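Local coordinates for phosphopantetheine attachment site family protein (Acinetobacter baumannii, PDB 4HKG) that probably serves as a free-standing peptidyl carrier protein, holding intermediates on a phosphopantetheine arm in a nonribosomal peptide pathway, at residues A8-S11 with A12-R15. Numbering follows the deposited sequence.
Sequences AYWS and AIIR
Ile13 reaches back along helix 7-22 to Tyr9 and Trp10, one turn earlier, in the first helix of a small all-helical carrier-protein fold; the contact illustrates how one helical side chain can meet its neighbours three and four residues earlier, here Trp10 and Tyr9. From the base outward, Ile13 CB lies 3.7 Å from Trp10 O and a little farther from Tyr9 O. CG1 sits beside its own backbone N (chi1 -71°), which turns this branch toward the preceding turn and places it 3.6 Å from Tyr9 O. The extended side chain (chi2 -178°) then brings CD1 up beside both rings, where it touches each of them. There the methyl approaches the phenol obliquely, with CE2 of Tyr9 at 3.4 Å from CD1 of Ile13, while CZ3 of Trp10, whose side chain runs alongside, lies 3.8 Å from the same methyl. The rings also meet each other: Tyr9 CD2 stands over the centre of the indole, 4.0 Å above its plane. Beyond this trio, Trp10 is buried against Val79 and Leu82 of helix 71-82, and Ile13 touches Leu55 of helix 42-56, so the cluster joins the first helix to the rest of the bundle. Beneath the side chains runs a regular alpha-helical ladder, Ala12 to Ala8, Ile13 to Tyr9, Ile14 to Trp10 and Arg15 to Ser11. Ser11 turns its hydroxyl to OD1 of Asn72, a polar link to helix 71-82. The shortest rung is also the straightest: Ile14 N donates to Trp10 O over 2.8 Å at an N-H...O angle of 169°, with Ile14 CG1 packed against that same oxygen.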
loop_
_atom_site.group_PDB
_atom_site.type_symbol
_atom_site.label_atom_id
_atom_site.label_comp_id
_atom_site.label_asym_id
_atom_site.label_seq_id
_atom_site.Cartn_x
_atom_site.Cartn_y
_atom_site.Cartn_z
ATOM N N ALA A 8 8.224 8.676 0.054
ATOM C CA ALA A 8 8.604 8.074 1.328
ATOM C C ALA A 8 7.490 8.183 2.369
ATOM O O ALA A 8 7.291 7.267 3.159
ATOM C CB ALA A 8 9.893 8.696 1.850
ATOM N N TYR A 9 6.771 9.300 2.370
ATOM C CA TYR A 9 5.635 9.490 3.270
ATOM C C TYR A 9 4.578 8.411 3.019
ATOM O O TYR A 9 4.157 7.698 3.940
ATOM C CB TYR A 9 5.047 10.881 3.041
ATOM C CG TYR A 9 3.898 11.259 3.944
ATOM C CD1 TYR A 9 4.122 11.962 5.118
ATOM C CD2 TYR A 9 2.587 10.945 3.604
ATOM C CE1 TYR A 9 3.073 12.342 5.940
ATOM C CE2 TYR A 9 1.530 11.319 4.419
ATOM C CZ TYR A 9 1.779 12.005 5.583
ATOM O OH TYR A 9 0.726 12.374 6.390
ATOM N N TRP A 10 4.146 8.277 1.768
ATOM C CA TRP A 10 3.123 7.288 1.459
ATOM C C TRP A 10 3.633 5.860 1.613
ATOM O O TRP A 10 2.883 4.971 2.015
ATOM C CB TRP A 10 2.528 7.522 0.065
ATOM C CG TRP A 10 1.698 8.748 0.024
ATOM C CD1 TRP A 10 1.932 9.882 -0.708
ATOM C CD2 TRP A 10 0.515 9.001 0.785
ATOM N NE1 TRP A 10 0.950 10.810 -0.462
ATOM C CE2 TRP A 10 0.071 10.293 0.452
ATOM C CE3 TRP A 10 -0.218 8.248 1.706
ATOM C CZ2 TRP A 10 -1.073 10.852 1.009
ATOM C CZ3 TRP A 10 -1.351 8.807 2.260
ATOM C CH2 TRP A 10 -1.764 10.095 1.913
ATOM N N SER A 11 4.899 5.636 1.309
ATOM C CA SER A 11 5.479 4.318 1.494
ATOM C C SER A 11 5.413 3.896 2.971
ATOM O O SER A 11 5.063 2.754 3.277
ATOM C CB SER A 11 6.915 4.280 0.969
ATOM O OG SER A 11 7.450 2.973 1.078
ATOM N N ALA A 12 5.726 4.811 3.883
ATOM C CA ALA A 12 5.658 4.498 5.312
ATOM C C ALA A 12 4.217 4.183 5.740
ATOM O O ALA A 12 3.971 3.248 6.510
ATOM C CB ALA A 12 6.221 5.640 6.135
ATOM N N ILE A 13 3.258 4.955 5.238
ATOM C CA ILE A 13 1.849 4.713 5.556
ATOM C C ILE A 13 1.387 3.355 5.020
ATOM O O ILE A 13 0.783 2.559 5.754
ATOM C CB ILE A 13 0.954 5.882 5.055
ATOM C CG1 ILE A 13 1.211 7.116 5.924
ATOM C CG2 ILE A 13 -0.528 5.471 5.004
ATOM C CD1 ILE A 13 0.363 8.315 5.588
ATOM N N ILE A 14 1.692 3.075 3.757
ATOM C CA ILE A 14 1.280 1.819 3.147
ATOM C C ILE A 14 1.932 0.637 3.858
ATOM O O ILE A 14 1.272 -0.362 4.134
ATOM C CB ILE A 14 1.584 1.809 1.639
ATOM C CG1 ILE A 14 0.727 2.846 0.913
ATOM C CG2 ILE A 14 1.303 0.436 1.047
ATOM C CD1 ILE A 14 1.227 3.180 -0.485
ATOM N N ARG A 15 3.212 0.751 4.175
ATOM C CA ARG A 15 3.903 -0.316 4.893
ATOM C C ARG A 15 3.245 -0.600 6.240
ATOM O O ARG A 15 3.109 -1.759 6.646
ATOM C CB ARG A 15 5.378 0.051 5.065
ATOM C CG ARG A 15 6.277 -1.045 5.606
ATOM C CD ARG A 15 7.709 -0.504 5.707
ATOM N NE ARG A 15 8.728 -1.541 5.825
ATOM C CZ ARG A 15 10.030 -1.307 5.749
ATOM N NH1 ARG A 15 10.464 -0.070 5.541
ATOM N NH2 ARG A 15 10.898 -2.299 5.866
#